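Local coordinates for ABC-type branched-chain amino acid transport systems periplasmic component-like protein (Thermomonospora curvata, PDB 4N03) that probably serves as the substrate-binding component of an ABC transporter, holding a fatty acid, here palmitic acid, between its two lobes, at residues I38-T43 / I103-G108; K88-Y93 / S113-R118. One frame throughout, in Å; residues are numbered along the deposited sequence. Where two conformers were deposited one is given.

Contact 1: I38-T43 / I103-G108. With PLM (palmitic acid), chain B.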
ATOM      1  N   ILE A  38       2.122 -14.533   5.312  1.00 11.27           N
ATOM      2  CA  ILE A  38       1.420 -13.286   5.335  1.00 11.56           C
ATOM      3  C   ILE A  38       1.581 -12.710   6.733  1.00 11.86           C
ATOM      4  O   ILE A  38       1.219 -13.363   7.720  1.00 13.36           O
ATOM      5  CB  ILE A  38      -0.035 -13.411   4.946  1.00 12.72           C
ATOM      6  CG1 ILE A  38      -0.121 -13.746   3.450  1.00 13.92           C
ATOM      7  CG2 ILE A  38      -0.791 -12.110   5.274  1.00 13.06           C
ATOM      8  CD1 ILE A  38      -1.520 -13.968   2.941  1.00 14.92           C
ATOM      9  N   ALA A  39       2.125 -11.493   6.837  1.00 10.82           N
ATOM     10  CA  ALA A  39       2.281 -10.766   8.122  1.00 10.82           C
ATOM     11  C   ALA A  39       1.524  -9.465   7.986  1.00 10.91           C
ATOM     12  O   ALA A  39       1.982  -8.572   7.279  1.00 11.78           O
ATOM     13  CB  ALA A  39       3.745 -10.550   8.445  1.00 12.38           C
ATOM     14  N   THR A  40       0.380  -9.337   8.647  1.00 10.80           N
ATOM     15  CA  THR A  40      -0.526  -8.263   8.394  1.00 10.83           C
ATOM     16  C   THR A  40      -1.006  -7.642   9.708  1.00 10.28           C
ATOM     17  O   THR A  40      -0.588  -8.040  10.757  1.00 11.66           O
ATOM     18  CB  THR A  40      -1.697  -8.773   7.494  1.00 11.40           C
ATOM     19  OG1 THR A  40      -2.451  -7.675   6.990  1.00 11.61           O
ATOM     20  CG2 THR A  40      -2.634  -9.731   8.244  1.00 12.29           C
ATOM     21  N   ASP A  41      -1.878  -6.637   9.582  1.00 10.87           N
ATOM     22  CA  ASP A  41      -2.566  -6.074  10.728  1.00 10.54           C
ATOM     23  C   ASP A  41      -4.047  -6.438  10.625  1.00 10.73           C
ATOM     24  O   ASP A  41      -4.744  -5.941   9.757  1.00 11.25           O
ATOM     25  CB  ASP A  41      -2.432  -4.554  10.806  1.00 10.59           C
ATOM     26  CG  ASP A  41      -3.114  -3.976  11.999  1.00 11.28           C
ATOM     27  OD1 ASP A  41      -3.414  -4.754  12.926  1.00 11.75           O
ATOM     28  OD2 ASP A  41      -3.355  -2.751  12.021  1.00 11.41           O
ATOM     29  N   LEU A  42      -4.501  -7.265  11.562  1.00 11.06           N
ATOM     30  CA  LEU A  42      -5.907  -7.639  11.682  1.00 11.56           C
ATOM     31  C   LEU A  42      -6.589  -6.998  12.864  1.00 12.82           C
ATOM     32  O   LEU A  42      -7.797  -7.215  13.043  1.00 15.25           O
ATOM     33  CB  LEU A  42      -6.069  -9.166  11.743  1.00 12.62           C
ATOM     34  CG  LEU A  42      -5.524  -9.902  10.550  1.00 13.22           C
ATOM     35  CD1 LEU A  42      -5.704 -11.399  10.746  1.00 15.19           C
ATOM     36  CD2 LEU A  42      -6.146  -9.429   9.249  1.00 14.37           C
ATOM     37  N   THR A  43      -5.865  -6.277  13.714  1.00 12.83           N
ATOM     38  CA  THR A  43      -6.380  -5.824  14.993  1.00 13.65           C
ATOM     39  C   THR A  43      -6.099  -4.375  15.349  1.00 14.18           C
ATOM     40  O   THR A  43      -6.791  -3.803  16.172  1.00 15.12           O
ATOM     41  CB  THR A  43      -5.890  -6.732  16.117  1.00 16.73           C
ATOM     42  OG1 THR A  43      -4.475  -6.872  16.061  1.00 16.57           O
ATOM     43  CG2 THR A  43      -6.622  -8.062  16.115  1.00 17.78           C
ATOM     44  N   ILE A 103       7.076 -14.106   1.228  1.00 10.68           N
ATOM     45  CA  ILE A 103       6.096 -13.331   2.017  1.00  9.54           C
ATOM     46  C   ILE A 103       5.417 -12.364   1.070  1.00 10.15           C
ATOM     47  O   ILE A 103       5.867 -11.226   0.881  1.00 11.17           O
ATOM     48  CB  ILE A 103       6.725 -12.624   3.203  1.00 10.59           C
ATOM     49  CG1 ILE A 103       7.325 -13.661   4.140  1.00 12.23           C
ATOM     50  CG2 ILE A 103       5.673 -11.796   3.892  1.00 11.00           C
ATOM     51  CD1 ILE A 103       8.055 -13.040   5.325  1.00 13.97           C
ATOM     52  N   PRO A 104       4.298 -12.796   0.442  1.00  9.90           N
ATOM     53  CA  PRO A 104       3.626 -11.933  -0.522  1.00 10.02           C
ATOM     54  C   PRO A 104       2.721 -10.861   0.011  1.00  9.80           C
ATOM     55  O   PRO A 104       2.167 -10.097  -0.744  1.00  9.88           O
ATOM     56  CB  PRO A 104       2.824 -12.912  -1.357  1.00 11.59           C
ATOM     57  CG  PRO A 104       2.486 -14.015  -0.402  1.00 11.46           C
ATOM     58  CD  PRO A 104       3.781 -14.182   0.351  1.00 10.46           C
ATOM     59  N   HIS A 105       2.578 -10.799   1.335  1.00 10.78           N
ATOM     60  CA  HIS A 105       1.945  -9.648   1.976  1.00 10.57           C
ATOM     61  C   HIS A 105       2.583  -9.435   3.318  1.00 10.67           C
ATOM     62  O   HIS A 105       2.513 -10.281   4.194  1.00 11.55           O
ATOM     63  CB  HIS A 105       0.422  -9.843   2.126  1.00 10.93           C
ATOM     64  CG  HIS A 105      -0.231  -8.767   2.937  1.00 12.06           C
ATOM     65  ND1 HIS A 105      -0.021  -7.429   2.710  1.00 11.71           N
ATOM     66  CD2 HIS A 105      -1.082  -8.834   3.986  1.00 13.46           C
ATOM     67  CE1 HIS A 105      -0.690  -6.732   3.610  1.00 11.14           C
ATOM     68  NE2 HIS A 105      -1.358  -7.553   4.387  1.00 13.04           N
ATOM     69  N   PHE A 106       3.238  -8.277   3.490  1.00 10.64           N
ATOM     70  CA  PHE A 106       3.809  -7.859   4.764  1.00 11.01           C
ATOM     71  C   PHE A 106       3.350  -6.402   4.947  1.00 10.98           C
ATOM     72  O   PHE A 106       3.839  -5.489   4.252  1.00 12.92           O
ATOM     73  CB  PHE A 106       5.317  -7.952   4.699  1.00 11.63           C
ATOM     74  CG  PHE A 106       5.967  -8.126   6.049  1.00 10.78           C
ATOM     75  CD1 PHE A 106       5.535  -7.423   7.169  1.00 13.16           C
ATOM     76  CD2 PHE A 106       7.040  -8.953   6.187  1.00 14.09           C
ATOM     77  CE1 PHE A 106       6.149  -7.612   8.396  1.00 13.58           C
ATOM     78  CE2 PHE A 106       7.639  -9.160   7.413  1.00 17.64           C
ATOM     79  CZ  PHE A 106       7.204  -8.476   8.528  1.00 15.86           C
ATOM     80  N   LEU A 107       2.381  -6.181   5.827  1.00 10.60           N
ATOM     81  CA  LEU A 107       1.791  -4.855   5.978  1.00 10.14           C
ATOM     82  C   LEU A 107       2.699  -3.962   6.829  1.00  9.96           C
ATOM     83  O   LEU A 107       3.118  -4.355   7.898  1.00 10.78           O
ATOM     84  CB  LEU A 107       0.430  -4.960   6.662  1.00 10.64           C
ATOM     85  CG  LEU A 107      -0.388  -3.670   6.661  1.00 10.86           C
ATOM     86  CD1 LEU A 107      -1.865  -4.010   6.500  1.00 11.23           C
ATOM     87  CD2 LEU A 107      -0.169  -2.842   7.913  1.00 11.61           C
ATOM     88  N   GLY A 108       2.896  -2.739   6.382  1.00 10.19           N
ATOM     89  CA  GLY A 108       3.431  -1.700   7.233  1.00 10.20           C
ATOM     90  C   GLY A 108       4.900  -1.359   7.042  1.00  9.78           C
ATOM     91  O   GLY A 108       5.743  -2.243   7.035  1.00 11.27           O
TER
HETATM   92  C1  PLM B 601       2.614   2.106   6.337  1.00 10.49           C
HETATM   93  O1  PLM B 601       3.288   2.218   5.279  1.00 10.86           O
HETATM   94  O2  PLM B 601       3.080   1.757   7.443  1.00 11.00           O
HETATM   95  C2  PLM B 601       1.111   2.232   6.239  1.00 12.83           C
HETATM   96  C3  PLM B 601       0.551   0.834   5.731  1.00 15.04           C
HETATM   97  C4  PLM B 601      -0.918   0.876   5.376  1.00 15.32           C
HETATM   98  C5  PLM B 601      -1.451  -0.452   4.962  1.00 17.12           C
HETATM   99  C6  PLM B 601      -2.913  -0.538   4.474  1.00 17.77           C
HETATM  100  C7  PLM B 601      -2.976  -0.371   2.961  1.00 19.80           C
HETATM  101  C8  PLM B 601      -4.354  -0.243   2.372  1.00 22.46           C
HETATM  102  C9  PLM B 601      -4.435  -0.388   0.864  1.00 24.37           C
HETATM  103  CA  PLM B 601      -4.289   0.930   0.067  1.00 23.22           C
HETATM  104  CB  PLM B 601      -4.085   0.558  -1.456  1.00 24.01           C
HETATM  105  CC  PLM B 601      -2.821   1.250  -2.043  1.00 19.31           C
HETATM  106  CD  PLM B 601      -2.250   0.572  -3.272  1.00 17.40           C
HETATM  107  CE  PLM B 601      -0.990   1.182  -3.873  0.50 18.73           C
HETATM  108  CF  PLM B 601      -0.187   0.121  -4.641  0.50 20.51           C
HETATM  109  CG  PLM B 601      -0.630  -0.092  -6.078  0.50 21.00           C
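The carbonyl oxygen of Ala39 is gripped twice by the neighbouring strand: Leu107 N donates to Ala39 O at 2.8 Å, and Phe106 CA makes a CA-H...O contact with Ala39 O at 3.2 Å. Ala39 also uses its own amide, Ala39 N donating to His105 O at 2.9 Å with an N-H...O angle of 163°, so its N and O reach the residues before and after Phe106. These bonds join strands 38-40 and 105-107 in parallel, in the middle of the four-stranded parallel sheet of one Rossmann-like lobe.

Ala39 and Phe106 share one face of the sheet. The methyl of Ala39 sits over the centre of the Phe106 ring, 3.8 Å from CB to the centroid, in a CH-pi contact that suits a side chain as small as alanine. Val115 and Met111 of helix 109-122 also touch this ring.

The face carrying Ile38 and His105 is covered by helix 47-66. Here Ile38 CG2 lies at the imidazole edge, 3.5 Å from His105 CD2. Because OG1 of Thr40 is anti to the backbone N (chi1 -167°), the hydroxyl turns toward the same edge, and Thr40 OG1 and His105 NE2 share a 2.8 Å hydrogen bond. Thr40 CB also lies close to the imidazole, while the side chain touches Thr54 of helix 47-66.

Where the strands end, Asp41 OD1 accepts from Thr43 N in an Asx turn and also from Gly44 N, while OD2 takes Tyr46 N. Leu107 CG meets PLM C5 at 3.8 Å and Gly108 CA lies 3.5 Å from PLM O2; Tyr84, Tyr148 and Ser109 hydrogen-bond the ligand. The carboxyl-terminal end of strand 105-107 thus presents Leu107 to the acyl chain, whereas the buried polar groups here are largely paired within the protein.

Contact 2: K88-Y93 / S113-R118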
ATOM      1  N   LYS A  88       6.440  -7.108  17.214  1.00 14.02           N
ATOM      2  CA  LYS A  88       5.660  -8.306  16.938  0.60 15.45           C
ATOM      3  C   LYS A  88       5.932  -8.841  15.525  1.00 16.21           C
ATOM      4  O   LYS A  88       5.999 -10.051  15.307  1.00 16.27           O
ATOM      5  CB  LYS A  88       4.233  -7.978  17.058  0.60 17.35           C
ATOM      6  CG  LYS A  88       3.898  -7.448  18.390  0.60 21.09           C
ATOM      7  CD  LYS A  88       2.589  -8.019  18.735  0.60 20.81           C
ATOM      8  CE  LYS A  88       2.243  -7.545  20.096  0.60 15.00           C
ATOM      9  NZ  LYS A  88       1.939  -6.154  20.203  0.60 18.35           N
ATOM     10  N   ALA A  89       6.052  -7.920  14.555  1.00 14.67           N
ATOM     11  CA  ALA A  89       6.403  -8.308  13.185  1.00 15.84           C
ATOM     12  C   ALA A  89       7.711  -9.088  13.124  1.00 15.05           C
ATOM     13  O   ALA A  89       7.862 -10.023  12.377  1.00 16.03           O
ATOM     14  CB  ALA A  89       6.484  -7.093  12.285  1.00 15.92           C
ATOM     15  N   VAL A  90       8.716  -8.625  13.869  1.00 14.12           N
ATOM     16  CA  VAL A  90       9.984  -9.343  13.963  1.00 16.89           C
ATOM     17  C   VAL A  90       9.857 -10.761  14.515  1.00 16.80           C
ATOM     18  O   VAL A  90      10.439 -11.721  13.991  1.00 17.80           O
ATOM     19  CB  VAL A  90      10.995  -8.586  14.779  1.00 17.27           C
ATOM     20  CG1 VAL A  90      12.262  -9.388  15.023  1.00 19.84           C
ATOM     21  CG2 VAL A  90      11.387  -7.272  14.101  1.00 18.53           C
ATOM     22  N   SER A  91       9.173 -10.874  15.619  1.00 18.28           N
ATOM     23  CA  SER A  91       8.870 -12.157  16.209  0.60 18.43           C
ATOM     24  C   SER A  91       8.160 -13.071  15.197  1.00 17.27           C
ATOM     25  O   SER A  91       8.510 -14.235  15.041  1.00 17.33           O
ATOM     26  CB  SER A  91       7.991 -11.940  17.448  0.60 20.95           C
ATOM     27  OG  SER A  91       7.735 -13.167  18.098  0.60 23.56           O
ATOM     28  N   ILE A  92       7.160 -12.521  14.485  1.00 17.01           N
ATOM     29  CA  ILE A  92       6.446 -13.276  13.455  1.00 17.53           C
ATOM     30  C   ILE A  92       7.385 -13.688  12.340  1.00 16.70           C
ATOM     31  O   ILE A  92       7.396 -14.813  11.926  1.00 16.26           O
ATOM     32  CB  ILE A  92       5.269 -12.486  12.885  1.00 16.84           C
ATOM     33  CG1 ILE A  92       4.136 -12.502  13.925  1.00 17.09           C
ATOM     34  CG2 ILE A  92       4.803 -13.048  11.542  1.00 18.40           C
ATOM     35  CD1 ILE A  92       3.063 -11.455  13.736  1.00 19.43           C
ATOM     36  N   TYR A  93       8.244 -12.753  11.893  1.00 15.76           N
ATOM     37  CA  TYR A  93       9.176 -13.082  10.839  1.00 14.68           C
ATOM     38  C   TYR A  93      10.010 -14.291  11.256  1.00 14.56           C
ATOM     39  O   TYR A  93      10.213 -15.217  10.484  1.00 15.89           O
ATOM     40  CB  TYR A  93      10.055 -11.874  10.486  1.00 14.48           C
ATOM     41  CG  TYR A  93      10.999 -12.173   9.347  1.00 13.96           C
ATOM     42  CD1 TYR A  93      12.249 -12.723   9.599  1.00 13.96           C
ATOM     43  CD2 TYR A  93      10.607 -12.040   8.039  1.00 13.22           C
ATOM     44  CE1 TYR A  93      13.090 -13.077   8.552  1.00 13.63           C
ATOM     45  CE2 TYR A  93      11.452 -12.378   6.991  1.00 12.96           C
ATOM     46  CZ  TYR A  93      12.698 -12.896   7.259  1.00 12.74           C
ATOM     47  OH  TYR A  93      13.500 -13.257   6.215  1.00 14.67           O
ATOM     48  N   SER A 113      10.714  -2.604   7.703  1.00 11.12           N
ATOM     49  CA  SER A 113      12.051  -2.021   8.001  1.00 12.96           C
ATOM     50  C   SER A 113      12.739  -2.806   9.074  1.00 12.27           C
ATOM     51  O   SER A 113      13.976  -2.991   8.995  1.00 13.85           O
ATOM     52  CB  SER A 113      11.940  -0.534   8.418  1.00 13.84           C
ATOM     53  OG  SER A 113      11.760   0.195   7.268  1.00 16.81           O
ATOM     54  N   ALA A 114      12.002  -3.254  10.090  1.00 12.29           N
ATOM     55  CA  ALA A 114      12.608  -3.933  11.224  1.00 13.53           C
ATOM     56  C   ALA A 114      13.217  -5.273  10.842  1.00 13.31           C
ATOM     57  O   ALA A 114      14.078  -5.783  11.555  1.00 16.09           O
ATOM     58  CB  ALA A 114      11.621  -4.106  12.341  1.00 14.18           C
ATOM     59  N   VAL A 115      12.774  -5.853   9.734  1.00 12.07           N
ATOM     60  CA  VAL A 115      13.263  -7.170   9.298  1.00 12.16           C
ATOM     61  C   VAL A 115      13.985  -7.110   7.965  1.00 11.54           C
ATOM     62  O   VAL A 115      14.350  -8.115   7.415  1.00 12.24           O
ATOM     63  CB  VAL A 115      12.139  -8.230   9.248  1.00 13.69           C
ATOM     64  CG1 VAL A 115      11.637  -8.525  10.638  1.00 16.20           C
ATOM     65  CG2 VAL A 115      11.023  -7.821   8.347  1.00 13.49           C
ATOM     66  N   LYS A 116      14.325  -5.893   7.520  1.00 12.39           N
ATOM     67  CA  LYS A 116      14.969  -5.709   6.223  0.60 14.22           C
ATOM     68  C   LYS A 116      16.300  -6.473   6.144  1.00 12.17           C
ATOM     69  O   LYS A 116      16.617  -7.117   5.161  1.00 12.50           O
ATOM     70  CB  LYS A 116      15.065  -4.225   5.909  0.60 17.17           C
ATOM     71  CG  LYS A 116      15.515  -3.913   4.532  0.60 18.15           C
ATOM     72  CD  LYS A 116      15.468  -2.409   4.320  0.60 20.45           C
ATOM     73  CE  LYS A 116      15.954  -2.070   2.933  0.60 20.15           C
ATOM     74  NZ  LYS A 116      17.438  -2.161   2.896  0.60 16.27           N
ATOM     75  N   GLN A 117      17.117  -6.369   7.201  1.00 12.60           N
ATOM     76  CA  GLN A 117      18.380  -7.080   7.172  1.00 12.43           C
ATOM     77  C   GLN A 117      18.197  -8.597   7.099  1.00 12.25           C
ATOM     78  O   GLN A 117      18.927  -9.291   6.396  1.00 13.64           O
ATOM     79  CB  GLN A 117      19.230  -6.737   8.409  1.00 14.74           C
ATOM     80  CG  GLN A 117      19.924  -5.434   8.381  1.00 16.29           C
ATOM     81  CD  GLN A 117      20.851  -5.242   9.570  1.00 16.67           C
ATOM     82  OE1 GLN A 117      20.400  -4.952  10.641  1.00 18.44           O
ATOM     83  NE2 GLN A 117      22.147  -5.422   9.363  1.00 19.60           N
ATOM     84  N   ARG A 118      17.236  -9.109   7.850  1.00 12.70           N
ATOM     85  CA  ARG A 118      16.969 -10.537   7.793  0.60 13.08           C
ATOM     86  C   ARG A 118      16.416 -10.986   6.418  1.00 11.76           C
ATOM     87  O   ARG A 118      16.794 -12.028   5.901  1.00 13.11           O
ATOM     88  CB  ARG A 118      15.954 -10.912   8.858  0.60 14.68           C
ATOM     89  CG  ARG A 118      16.506 -10.873  10.269  0.60 16.40           C
ATOM     90  CD  ARG A 118      15.380 -11.265  11.212  0.60 20.68           C
ATOM     91  NE  ARG A 118      15.748 -11.141  12.609  0.60 23.85           N
ATOM     92  CZ  ARG A 118      15.672 -10.023  13.316  0.60 24.75           C
ATOM     93  NH1 ARG A 118      15.253  -8.880  12.739  0.60 19.68           N
ATOM     94  NH2 ARG A 118      16.013 -10.044  14.617  0.60 20.32           N
TER
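Ala114 meets helix 88-93 with its methyl alone, Ala114 CB resting 3.6 Å from Val90 CG2. So short a side chain lets the valine branch come close to the opposing helix. Val115, next along, fills the middle: its CG1 lies 3.7 Å from Val90 CG2 and also touches Tyr93 CB, while Val115 CB stands over the rim of one face of the Tyr93 ring. CG1 is anti to the carbonyl carbon (chi1 -67°), which directs this branch between Val90 and Tyr93.

The two segments run in nearly the same sense, 31° apart with axes 9.2 Å from each other, as expected of successive helices in a Rossmann-like lobe. Helix 86-96 links strand 74-81 to strand 103-107, and helix 109-122 leads on to strand 126-129, both packing on the sheet face that carries Phe106. Helix 109-122 is kinked within 113-118, where the amides of Gln117 and Arg118 have no bond to the preceding turn.

Arg118 runs antiparallel to the tyrosine side chain, its CB 3.6 Å from Tyr93 CE1. Its aliphatic carbons suit this exposed place, although a second conformer makes the position of the guanidinium over Val90 CG1 less certain. Tyr93 itself combines a ring for Val115 with a hydroxyl bonded to Asp122, further along helix 109-122. A leucine in place of Tyr93 would probably leave Asp122 without that hydroxyl and strip Arg118 CB of its aromatic neighbour. Beneath, Tyr93 packs on Ile103 of the sheet.

The touching residues of contact 1 are all buried within the sheet, and contact 2 lies one layer outward, partly buried, where two helices pack together over that sheet. They meet through strand 103-107: Phe106 CE2 is 3.8 Å from Val115 CG2, and Ile103, Ala39 and Ala89 join the same apolar layer. Since this strand follows helix 86-96 and precedes helix 109-122, the contacts interleave along the chain. Their chemistry differs accordingly. Parallel backbone bonds and a buried hydroxyl-imidazole pair hold 38-43 to 103-108, next to the palmitic acid. Between 88-93 and 113-118 no hydrogen bond forms; apolar branches mesh, grading outward to an arginine at the surface.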